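Local coordinates for C2 toxin component I (PDB 2J3X), which is the enzymatic component of C2 toxin, an ADP-ribosyltransferase that probably modifies actin, at residues A[6-11]-A[92-97]; A[96-101]-A[147-152]; A[299-304]-A[363-368]; A[401-406]-A[419-424]. The protein carries 2 engineered substitutions. All coordinates share one frame; numbering follows the deposited sequence.

From the N terminus, interaction 1 closes the first loop: segment 6-11 meets segment 92-97 after 80 intervening residues, mostly helical. Interaction 2 begins on that same stretch and closes a loop of 45 residues by setting strand 98-102 against strand 147-150. The two touch directly, with Ile8 O 2.9 Å from Ile99 N. Interaction 3 then joins strand 295-301 to strand 363-369, and interaction 4 closes the hairpin of the two long strands 397-411 and 414-426. Interactions 1 and 2 overlap at Arg96 and Asp97; 3 and 4 follow in series, and none nests. Interactions 3 and 4 meet in one sheet, where Ile364 O lies 2.7 Å from Ile421 N; interaction 1 lies about 39 Å, centre to centre, from interaction 3.

Interaction 1: A[6-11]-A[92-97]; sequences EPIDFI and NTLDRD. With SO4 (sulfate ion), chain T.
Arg96 lays its guanidinium side-on against the backbone carbonyl of Glu6, so that two nitrogens converge on one oxygen. Arg96 NE donates to Glu6 O at 2.8 Å and comes almost straight onto the end of the carbonyl, with a C=O...N angle of 166°. Arg96 NH2 reaches the same Glu6 O at 3.0 Å, but from 57° above the carbonyl plane. Since Glu6 O lies nearly in the guanidinium plane for both bonds, the pair fixes the rotation of that flat group. A bend at chi3 (73°) in the arginine chain brings NE round to this position. The third nitrogen, Arg96 NH1, then donates to O3 of a bound sulfate at 3.0 Å; Trp21 NE1 holds the same ion, which probably comes from the crystallisation liquor. Ile8 crosses the Arg96 side chain at about a right angle, with Ile8 CG1 3.7 Å above the guanidinium plane and offset toward its rim.

This is the join between the N-terminal loop and the lead-in to strand 98-102, the first strand of the sheet of the N-terminal ADP-ribosyltransferase-like domain. Ile8 N donates to Asp97 O at 2.8 Å, and the backbone of Ile8 also bonds that of Ile99, so the loop runs along the start of the strand. Further out, Ile8 CD1 packs on Leu94 CD2 at 3.8 Å. Pro7 lies against Asp97, CB to CB 4.0 Å, while the Asp97 carboxylate turns to a salt bridge with Arg167 and to Thr170 N.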
# COMPACT_ATOMS: atom_id res chain seq x y z
N GLU A 6 -0.28 26.19 19.91
CA GLU A 6 -0.50 24.81 20.29
C GLU A 6 -1.11 24.06 19.09
O GLU A 6 -1.67 24.66 18.20
CB GLU A 6 -1.35 24.70 21.57
CG GLU A 6 -0.71 25.32 22.83
CD GLU A 6 0.08 24.32 23.66
OE1 GLU A 6 0.93 24.75 24.50
OE2 GLU A 6 -0.17 23.12 23.51
N PRO A 7 -0.97 22.75 19.08
CA PRO A 7 -1.57 21.95 17.99
C PRO A 7 -3.11 21.97 18.03
O PRO A 7 -3.71 22.28 19.11
CB PRO A 7 -1.04 20.53 18.25
CG PRO A 7 -0.61 20.51 19.70
CD PRO A 7 -0.24 21.93 20.07
N ILE A 8 -3.75 21.68 16.89
CA ILE A 8 -5.18 21.43 16.85
C ILE A 8 -5.38 20.17 17.69
O ILE A 8 -4.75 19.11 17.42
CB ILE A 8 -5.65 21.24 15.41
CG1 ILE A 8 -5.42 22.55 14.63
CG2 ILE A 8 -7.13 20.71 15.35
CD1 ILE A 8 -5.33 22.34 13.11
N ASP A 9 -6.15 20.26 18.77
CA ASP A 9 -6.35 19.03 19.58
C ASP A 9 -7.66 19.20 20.33
O ASP A 9 -7.71 19.93 21.33
CB ASP A 9 -5.17 18.81 20.53
CG ASP A 9 -5.28 17.53 21.34
OD1 ASP A 9 -6.36 16.90 21.36
OD2 ASP A 9 -4.28 17.13 21.98
N PHE A 10 -8.69 18.55 19.82
CA PHE A 10 -10.03 18.59 20.40
C PHE A 10 -10.31 17.40 21.29
O PHE A 10 -11.43 17.24 21.77
CB PHE A 10 -11.09 18.76 19.31
CG PHE A 10 -11.14 20.14 18.77
CD1 PHE A 10 -11.71 21.17 19.54
CD2 PHE A 10 -10.56 20.47 17.52
CE1 PHE A 10 -11.71 22.50 19.09
CE2 PHE A 10 -10.57 21.84 17.08
CZ PHE A 10 -11.15 22.80 17.86
N ILE A 11 -9.29 16.59 21.58
CA ILE A 11 -9.56 15.43 22.42
C ILE A 11 -9.86 15.89 23.84
O ILE A 11 -9.10 16.69 24.40
CB ILE A 11 -8.40 14.41 22.43
CG1 ILE A 11 -8.23 13.87 20.99
CG2 ILE A 11 -8.66 13.28 23.47
CD1 ILE A 11 -6.86 13.12 20.79
N ASN A 92 -5.17 23.78 0.50
CA ASN A 92 -5.39 24.08 1.90
C ASN A 92 -4.36 23.40 2.77
O ASN A 92 -4.29 22.19 2.79
CB ASN A 92 -6.80 23.58 2.23
CG ASN A 92 -7.43 24.31 3.39
OD1 ASN A 92 -7.46 25.54 3.40
ND2 ASN A 92 -8.02 23.57 4.31
N THR A 93 -3.52 24.17 3.47
CA THR A 93 -2.43 23.56 4.23
C THR A 93 -2.47 23.93 5.71
O THR A 93 -2.78 25.10 6.06
CB THR A 93 -1.07 23.98 3.67
OG1 THR A 93 -0.99 25.41 3.62
CG2 THR A 93 -0.89 23.46 2.23
N LEU A 94 -2.10 22.98 6.58
CA LEU A 94 -2.15 23.21 8.03
C LEU A 94 -1.21 24.32 8.47
O LEU A 94 -0.06 24.36 8.03
CB LEU A 94 -1.74 21.94 8.79
CG LEU A 94 -2.87 20.88 8.78
CD1 LEU A 94 -2.30 19.55 9.25
CD2 LEU A 94 -4.09 21.34 9.66
N ASP A 95 -1.67 25.20 9.37
CA ASP A 95 -0.74 26.20 9.93
C ASP A 95 -0.27 25.79 11.33
O ASP A 95 0.60 26.44 11.92
CB ASP A 95 -1.35 27.61 9.88
CG ASP A 95 -2.60 27.77 10.74
OD1 ASP A 95 -3.11 26.77 11.29
OD2 ASP A 95 -3.07 28.92 10.88
N ARG A 96 -0.80 24.67 11.82
CA ARG A 96 -0.43 24.10 13.12
C ARG A 96 -0.44 22.56 12.94
O ARG A 96 -1.11 22.07 12.03
CB ARG A 96 -1.49 24.43 14.18
CG ARG A 96 -1.87 25.89 14.37
CD ARG A 96 -3.31 25.99 14.83
NE ARG A 96 -3.46 25.57 16.22
CZ ARG A 96 -4.59 25.65 16.95
NH1 ARG A 96 -5.74 26.12 16.42
NH2 ARG A 96 -4.57 25.24 18.21
N ASP A 97 0.24 21.84 13.83
CA ASP A 97 0.13 20.36 13.85
C ASP A 97 -1.30 20.00 14.26
O ASP A 97 -2.00 20.83 14.84
CB ASP A 97 1.06 19.76 14.88
CG ASP A 97 2.54 19.83 14.51
OD1 ASP A 97 2.93 20.34 13.42
OD2 ASP A 97 3.32 19.31 15.34
S SO4 T . -6.51 26.86 12.44
O1 SO4 T . -7.31 28.02 12.04
O2 SO4 T . -5.14 27.33 12.65
O3 SO4 T . -7.04 26.31 13.70
O4 SO4 T . -6.49 25.85 11.38

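Interaction 2: A[96-101]-A[147-152]; sequences RDAIGY and ISLGLN. With SO4 (sulfate ion), chain T.
Tyr101 and Gly150 exchange two backbone bonds as an antiparallel hydrogen-bonded pair. Tyr101 N reaches Gly150 O at 2.9 Å, lying in the plane of that carbonyl, and Gly150 N returns to Tyr101 O at 2.8 Å. The pairing is local, because strands 98-101 and 147-150 run at 98° to one another. Where they cross, Gly100 CA comes within 3.2 Å of Gly150 O.

Leu149 fills the angle between the strands. Leu149 CG stands opposite the backbone N (chi1 -176°), which carries Leu149 CD1 to 3.3 Å from Gly100 C and lets CD2 reach Ala98 CB. The Tyr101 ring turns its edge to Asn152 O, with CE2 3.7 Å away, and its hydroxyl is hydrogen-bonded to Asp153 OD1. In the next shell, Leu185 touches both Ala98 and Leu149. In the mixed sheet of the N-terminal ADP-ribosyltransferase-like region, strand 98-102 lies between 162-168 and 147-150.

As the chains diverge, a water donates to Ile99 O at 2.7 Å and also to Leu151 O. The steep crossing thus implies that direct backbone bonding is confined to the Tyr101–Gly150 pair, with Leu149 packing and the Tyr101 ring edge supplying much of the rest.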
# COMPACT_ATOMS: atom_id res chain seq x y z
N ARG A 96 -0.80 24.67 11.82
CA ARG A 96 -0.43 24.10 13.12
C ARG A 96 -0.44 22.56 12.94
O ARG A 96 -1.11 22.07 12.03
CB ARG A 96 -1.49 24.43 14.18
CG ARG A 96 -1.87 25.89 14.37
CD ARG A 96 -3.31 25.99 14.83
NE ARG A 96 -3.46 25.57 16.22
CZ ARG A 96 -4.59 25.65 16.95
NH1 ARG A 96 -5.74 26.12 16.42
NH2 ARG A 96 -4.57 25.24 18.21
N ASP A 97 0.24 21.84 13.83
CA ASP A 97 0.13 20.36 13.85
C ASP A 97 -1.30 20.00 14.26
O ASP A 97 -2.00 20.83 14.84
CB ASP A 97 1.06 19.76 14.88
CG ASP A 97 2.54 19.83 14.51
OD1 ASP A 97 2.93 20.34 13.42
OD2 ASP A 97 3.32 19.31 15.34
N ALA A 98 -1.74 18.75 14.01
CA ALA A 98 -3.10 18.38 14.39
C ALA A 98 -2.96 17.00 15.00
O ALA A 98 -2.26 16.16 14.44
CB ALA A 98 -4.03 18.33 13.17
N ILE A 99 -3.63 16.78 16.12
CA ILE A 99 -3.57 15.48 16.80
C ILE A 99 -4.97 14.84 16.67
O ILE A 99 -5.98 15.50 16.89
CB ILE A 99 -3.23 15.68 18.27
CG1 ILE A 99 -1.79 16.26 18.38
CG2 ILE A 99 -3.35 14.37 19.07
CD1 ILE A 99 -1.51 16.81 19.72
N GLY A 100 -5.02 13.54 16.39
CA GLY A 100 -6.33 12.90 16.34
C GLY A 100 -6.14 11.43 15.98
O GLY A 100 -5.05 10.89 16.14
N TYR A 101 -7.21 10.79 15.54
CA TYR A 101 -7.24 9.33 15.43
C TYR A 101 -7.39 8.99 13.96
O TYR A 101 -8.37 9.42 13.31
CB TYR A 101 -8.45 8.80 16.16
CG TYR A 101 -8.47 9.12 17.62
CD1 TYR A 101 -7.42 8.71 18.46
CD2 TYR A 101 -9.55 9.86 18.17
CE1 TYR A 101 -7.48 8.98 19.86
CE2 TYR A 101 -9.58 10.16 19.58
CZ TYR A 101 -8.55 9.72 20.39
OH TYR A 101 -8.55 9.99 21.76
N ILE A 147 -6.97 9.58 3.88
CA ILE A 147 -6.95 9.19 5.28
C ILE A 147 -7.75 10.23 6.07
O ILE A 147 -7.76 11.43 5.70
CB ILE A 147 -5.48 8.99 5.75
CG1 ILE A 147 -5.38 8.26 7.08
CG2 ILE A 147 -4.73 10.32 5.76
CD1 ILE A 147 -3.90 8.00 7.50
N SER A 148 -8.51 9.78 7.07
CA SER A 148 -9.34 10.69 7.87
C SER A 148 -8.72 10.78 9.24
O SER A 148 -8.24 9.78 9.75
CB SER A 148 -10.74 10.13 8.00
OG SER A 148 -11.41 10.09 6.73
N LEU A 149 -8.71 11.97 9.84
CA LEU A 149 -8.18 12.13 11.19
C LEU A 149 -9.32 12.61 12.08
O LEU A 149 -9.71 13.80 11.98
CB LEU A 149 -7.06 13.16 11.20
CG LEU A 149 -6.38 13.30 12.58
CD1 LEU A 149 -5.25 12.27 12.88
CD2 LEU A 149 -5.79 14.74 12.75
N GLY A 150 -9.90 11.71 12.88
CA GLY A 150 -11.03 12.07 13.78
C GLY A 150 -10.49 12.95 14.91
O GLY A 150 -9.43 12.67 15.45
N LEU A 151 -11.21 14.03 15.23
CA LEU A 151 -10.63 15.02 16.12
C LEU A 151 -10.98 14.85 17.58
O LEU A 151 -10.35 15.47 18.44
CB LEU A 151 -11.01 16.46 15.69
CG LEU A 151 -10.41 16.78 14.32
CD1 LEU A 151 -10.83 18.20 13.91
CD2 LEU A 151 -8.91 16.63 14.29
N ASN A 152 -11.96 14.00 17.88
CA ASN A 152 -12.25 13.75 19.29
C ASN A 152 -12.79 12.34 19.51
O ASN A 152 -12.89 11.56 18.53
CB ASN A 152 -13.20 14.82 19.90
CG ASN A 152 -14.58 14.82 19.27
OD1 ASN A 152 -15.07 13.78 18.83
ND2 ASN A 152 -15.22 16.00 19.21
S SO4 T . -6.51 26.86 12.44
O1 SO4 T . -7.31 28.02 12.04
O2 SO4 T . -5.14 27.33 12.65
O3 SO4 T . -7.04 26.31 13.70
O4 SO4 T . -6.49 25.85 11.38
O HOH W 1 -8.08 16.90 17.73

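Interaction 3: A[299-304]-A[363-368]; sequences RRVDGI and FIFRLR
Arg300 and Ile364 each swing their first branch to the side of the backbone N, chi1 -79° for Arg300 CG and -54° for Ile364 CG1, and so leave their strands side by side, pointing the same way. The arginine chain is extended from CG to NE, which sets its guanidinium beside the isoleucine. Ile364 CG1 sits 3.5 Å above the guanidinium plane, over its centre. The flat group is fixed at its nitrogens by Ser353 O, Gln418 OE1 and Thr354 OG1.

These residues form a non-hydrogen-bonded pair in the antiparallel match of strand 295-301, at the border of the five-stranded sheet, with strand 363-369. The hydrogen-bonded pairs either side are Arg299–Phe365 and Val301–Phe363; Phe365 N to Arg299 O measures 2.8 Å and Val301 N to Phe363 O 2.9 Å. Arg299 bonds Ser348 O and a glycerol, probably from the crystallisation liquor, consistent with the strand arginine that lines the NAD pocket in the R-S-E class of ADP-ribosyltransferases.

On the face bearing Val301, Phe363 and Phe365, Val301 CG2 lies 3.7 Å from Phe363 CB, and the edge of the Phe365 ring approaches the same methyl, CE2 to CG2 3.7 Å. Phe363 presents its ring edge to Val301 O; its CD1 stands 3.4 Å from Asp302 O, and its CE1 3.6 Å from Gly303 CA. Beyond Val301 the chain leaves the strand through an Asx turn, Asp302 OD1 accepting from Ile304 N.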
# COMPACT_ATOMS: atom_id res chain seq x y z
N ARG A 299 5.01 -6.94 -8.25
CA ARG A 299 5.09 -8.15 -9.08
C ARG A 299 3.72 -8.85 -9.00
O ARG A 299 3.32 -9.29 -7.91
CB ARG A 299 6.13 -9.05 -8.52
CG ARG A 299 6.38 -10.35 -9.37
CD ARG A 299 7.55 -11.10 -8.76
NE ARG A 299 7.57 -12.49 -9.28
CZ ARG A 299 7.95 -12.84 -10.50
NH1 ARG A 299 8.36 -11.93 -11.37
NH2 ARG A 299 7.91 -14.13 -10.85
N ARG A 300 3.04 -8.90 -10.15
CA ARG A 300 1.70 -9.49 -10.21
C ARG A 300 1.85 -10.95 -10.66
O ARG A 300 2.60 -11.21 -11.61
CB ARG A 300 0.86 -8.74 -11.22
CG ARG A 300 0.28 -7.39 -10.68
CD ARG A 300 -0.39 -6.62 -11.83
NE ARG A 300 -1.17 -5.48 -11.35
CZ ARG A 300 -2.46 -5.53 -11.05
NH1 ARG A 300 -3.18 -6.69 -11.10
NH2 ARG A 300 -3.04 -4.45 -10.60
N VAL A 301 1.13 -11.85 -9.98
CA VAL A 301 1.20 -13.30 -10.26
C VAL A 301 -0.20 -13.86 -10.26
O VAL A 301 -1.15 -13.21 -9.78
CB VAL A 301 2.07 -14.06 -9.28
CG1 VAL A 301 3.52 -13.54 -9.30
CG2 VAL A 301 1.47 -13.94 -7.86
N ASP A 302 -0.34 -15.08 -10.79
CA ASP A 302 -1.65 -15.70 -10.74
C ASP A 302 -1.67 -16.66 -9.51
O ASP A 302 -0.91 -16.47 -8.56
CB ASP A 302 -1.93 -16.41 -12.08
CG ASP A 302 -0.95 -17.56 -12.34
OD1 ASP A 302 -0.19 -18.01 -11.44
OD2 ASP A 302 -0.93 -18.07 -13.49
N GLY A 303 -2.59 -17.64 -9.47
CA GLY A 303 -2.72 -18.44 -8.23
C GLY A 303 -1.63 -19.47 -7.96
O GLY A 303 -1.54 -19.98 -6.84
N ILE A 304 -0.78 -19.74 -8.95
CA ILE A 304 0.17 -20.86 -8.84
C ILE A 304 1.13 -20.76 -7.63
O ILE A 304 1.30 -21.74 -6.89
CB ILE A 304 0.95 -21.09 -10.17
CG1 ILE A 304 -0.03 -21.41 -11.31
CG2 ILE A 304 2.01 -22.21 -9.96
CD1 ILE A 304 -0.87 -22.58 -11.01
N PHE A 363 -3.04 -11.37 -8.04
CA PHE A 363 -2.23 -11.39 -6.81
C PHE A 363 -1.08 -10.37 -6.98
O PHE A 363 -0.11 -10.62 -7.68
CB PHE A 363 -1.73 -12.81 -6.48
CG PHE A 363 -2.87 -13.80 -6.31
CD1 PHE A 363 -3.40 -14.47 -7.43
CD2 PHE A 363 -3.42 -14.02 -5.07
CE1 PHE A 363 -4.47 -15.38 -7.30
CE2 PHE A 363 -4.52 -14.94 -4.89
CZ PHE A 363 -5.05 -15.64 -6.05
N ILE A 364 -1.25 -9.20 -6.36
CA ILE A 364 -0.34 -8.08 -6.62
C ILE A 364 0.64 -8.00 -5.46
O ILE A 364 0.27 -7.53 -4.41
CB ILE A 364 -1.12 -6.77 -6.69
CG1 ILE A 364 -2.30 -6.81 -7.69
CG2 ILE A 364 -0.14 -5.58 -6.94
CD1 ILE A 364 -3.47 -5.83 -7.32
N PHE A 365 1.88 -8.44 -5.66
CA PHE A 365 2.89 -8.29 -4.61
C PHE A 365 3.36 -6.86 -4.60
O PHE A 365 3.81 -6.35 -5.63
CB PHE A 365 4.07 -9.19 -4.77
CG PHE A 365 3.79 -10.60 -4.27
CD1 PHE A 365 3.92 -10.91 -2.93
CD2 PHE A 365 3.34 -11.56 -5.17
CE1 PHE A 365 3.67 -12.24 -2.47
CE2 PHE A 365 3.09 -12.88 -4.70
CZ PHE A 365 3.25 -13.19 -3.35
N ARG A 366 3.17 -6.22 -3.45
CA ARG A 366 3.62 -4.83 -3.22
C ARG A 366 4.86 -5.02 -2.33
O ARG A 366 4.77 -5.14 -1.11
CB ARG A 366 2.44 -4.03 -2.58
CG ARG A 366 2.89 -2.55 -2.25
CD ARG A 366 1.70 -1.70 -1.91
NE ARG A 366 2.17 -0.35 -1.55
CZ ARG A 366 2.25 0.13 -0.30
NH1 ARG A 366 1.85 -0.63 0.73
NH2 ARG A 366 2.70 1.40 -0.10
N LEU A 367 6.03 -5.10 -2.96
CA LEU A 367 7.24 -5.57 -2.29
C LEU A 367 8.01 -4.36 -1.77
O LEU A 367 8.32 -3.47 -2.55
CB LEU A 367 8.19 -6.29 -3.30
CG LEU A 367 7.49 -7.52 -3.91
CD1 LEU A 367 8.35 -8.11 -5.01
CD2 LEU A 367 7.20 -8.54 -2.80
N ARG A 368 8.32 -4.34 -0.49
CA ARG A 368 9.24 -3.32 0.01
C ARG A 368 10.67 -3.73 -0.29
O ARG A 368 11.16 -4.73 0.23
CB ARG A 368 9.00 -3.10 1.53
CG ARG A 368 10.05 -2.05 2.13
CD ARG A 368 9.86 -2.00 3.68
NE ARG A 368 8.45 -1.69 3.96
CZ ARG A 368 7.71 -2.16 4.99
NH1 ARG A 368 8.24 -2.98 5.87
NH2 ARG A 368 6.40 -1.83 5.10

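Interaction 4: A[401-406]-A[419-424]; sequences FRITPI and VVIDAE
Arg402 runs alongside Asp422 from its first carbon outward, both residues pointing to the same face of the sheet. Arg402 CB already lies 3.9 Å from Asp422 OD2. CG leaves on the side away from the backbone N (chi1 -176°), and CD again comes near that oxygen before the chain bends at chi3 (69°), turning the head back so that its NE/NH2 edge meets the carboxylate nearly in plane. Arg402 NE then donates to Asp422 OD2 at 2.9 Å, and Arg402 NH2 donates to the same OD2, also at 2.9 Å. It is a side-on salt bridge in which one oxygen takes both bonds, with the guanidinium and carboxylate planes only 16° apart. At the tip, NH2 also bonds Thr142 O and NH1 bonds Glu108 O, so the arginine extends from the C-terminal half to the N-terminal half.

Asp422 OD1 has a second cation, Arg366 NH1; two positive partners would be expected to keep this buried carboxylate ionised. Thr404 OG1 stands 3.7 Å above the Arg402 guanidinium plane, toward its rim. A water joins this hydroxyl to Val420 O and, weakly, to Asp422 OD2. Asp422 CB in turn sits over one face of the Phe401 ring, 3.8 Å from its centroid, in a CH-pi contact.

On the other face of the sheet, Ile403 CG2 packs on Val419 CB at 3.7 Å, under helix 326-336. Thr404 and Val420 exchange straight backbone bonds, but Asp422 O takes Phe401 N at 2.9 Å and Arg402 N only weakly. Two residues thus face one, a classic beta bulge in the long hairpin 397-411/414-426.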
# COMPACT_ATOMS: atom_id res chain seq x y z
N PHE A 401 2.99 -9.29 5.21
CA PHE A 401 2.50 -8.74 6.47
C PHE A 401 1.13 -8.11 6.39
O PHE A 401 0.55 -7.77 7.43
CB PHE A 401 3.60 -7.82 7.10
CG PHE A 401 3.81 -6.54 6.34
CD1 PHE A 401 2.93 -5.41 6.57
CD2 PHE A 401 4.84 -6.44 5.38
CE1 PHE A 401 3.12 -4.20 5.82
CE2 PHE A 401 5.02 -5.22 4.63
CZ PHE A 401 4.16 -4.13 4.84
N ARG A 402 0.56 -7.94 5.19
CA ARG A 402 -0.84 -7.50 5.11
C ARG A 402 -1.31 -7.77 3.69
O ARG A 402 -0.52 -7.74 2.75
CB ARG A 402 -0.91 -5.99 5.38
CG ARG A 402 -2.35 -5.44 5.42
CD ARG A 402 -2.33 -3.92 5.79
NE ARG A 402 -1.74 -3.13 4.69
CZ ARG A 402 -1.99 -1.83 4.44
NH1 ARG A 402 -2.78 -1.12 5.26
NH2 ARG A 402 -1.47 -1.27 3.34
N ILE A 403 -2.60 -8.03 3.56
CA ILE A 403 -3.22 -8.31 2.28
C ILE A 403 -4.49 -7.55 2.28
O ILE A 403 -5.37 -7.71 3.15
CB ILE A 403 -3.53 -9.85 2.11
CG1 ILE A 403 -2.23 -10.63 2.15
CG2 ILE A 403 -4.21 -10.09 0.72
CD1 ILE A 403 -2.47 -12.15 2.47
N THR A 404 -4.61 -6.68 1.27
CA THR A 404 -5.74 -5.77 1.14
C THR A 404 -6.58 -6.07 -0.11
O THR A 404 -6.06 -5.99 -1.22
CB THR A 404 -5.19 -4.33 0.99
OG1 THR A 404 -4.44 -4.01 2.20
CG2 THR A 404 -6.37 -3.39 0.92
N PRO A 405 -7.88 -6.36 0.05
CA PRO A 405 -8.70 -6.60 -1.19
C PRO A 405 -8.99 -5.29 -1.92
O PRO A 405 -9.19 -4.24 -1.26
CB PRO A 405 -10.05 -7.13 -0.63
CG PRO A 405 -9.85 -7.31 0.83
CD PRO A 405 -8.67 -6.46 1.28
N ILE A 406 -9.08 -5.34 -3.25
CA ILE A 406 -9.43 -4.18 -4.03
C ILE A 406 -10.28 -4.63 -5.19
O ILE A 406 -10.41 -5.84 -5.44
CB ILE A 406 -8.17 -3.49 -4.61
CG1 ILE A 406 -7.41 -4.42 -5.59
CG2 ILE A 406 -7.23 -2.99 -3.47
CD1 ILE A 406 -6.44 -3.67 -6.52
N VAL A 419 -6.01 -8.64 -4.97
CA VAL A 419 -5.49 -8.43 -3.60
C VAL A 419 -4.12 -7.80 -3.70
O VAL A 419 -3.24 -8.30 -4.47
CB VAL A 419 -5.44 -9.76 -2.78
CG1 VAL A 419 -6.89 -10.24 -2.35
CG2 VAL A 419 -4.57 -10.87 -3.52
N VAL A 420 -3.89 -6.78 -2.85
CA VAL A 420 -2.56 -6.17 -2.76
C VAL A 420 -1.84 -6.77 -1.56
O VAL A 420 -2.30 -6.62 -0.42
CB VAL A 420 -2.75 -4.62 -2.59
CG1 VAL A 420 -1.39 -3.91 -2.39
CG2 VAL A 420 -3.51 -4.08 -3.85
N ILE A 421 -0.74 -7.45 -1.86
CA ILE A 421 -0.05 -8.28 -0.88
C ILE A 421 1.21 -7.51 -0.45
O ILE A 421 2.24 -7.51 -1.15
CB ILE A 421 0.30 -9.66 -1.50
CG1 ILE A 421 -1.01 -10.37 -1.95
CG2 ILE A 421 1.06 -10.52 -0.44
CD1 ILE A 421 -0.69 -11.66 -2.77
N ASP A 422 1.16 -6.88 0.73
CA ASP A 422 2.33 -6.15 1.24
C ASP A 422 3.31 -7.17 1.80
O ASP A 422 2.96 -7.98 2.66
CB ASP A 422 1.89 -5.24 2.42
CG ASP A 422 1.22 -3.96 1.94
OD1 ASP A 422 1.64 -3.43 0.89
OD2 ASP A 422 0.34 -3.44 2.65
N ALA A 423 4.56 -7.09 1.36
CA ALA A 423 5.56 -8.00 1.86
C ALA A 423 6.90 -7.28 2.03
O ALA A 423 7.20 -6.33 1.31
CB ALA A 423 5.74 -9.19 0.96
N GLU A 424 7.67 -7.79 2.97
CA GLU A 424 9.00 -7.18 3.32
C GLU A 424 10.07 -8.25 3.17
O GLU A 424 9.77 -9.46 3.24
CB GLU A 424 8.97 -6.68 4.78
CG GLU A 424 8.83 -7.89 5.79
CD GLU A 424 8.73 -7.51 7.26
OE1 GLU A 424 8.72 -6.29 7.61
OE2 GLU A 424 8.63 -8.50 8.04
O HOH W 2 -1.91 -4.70 1.64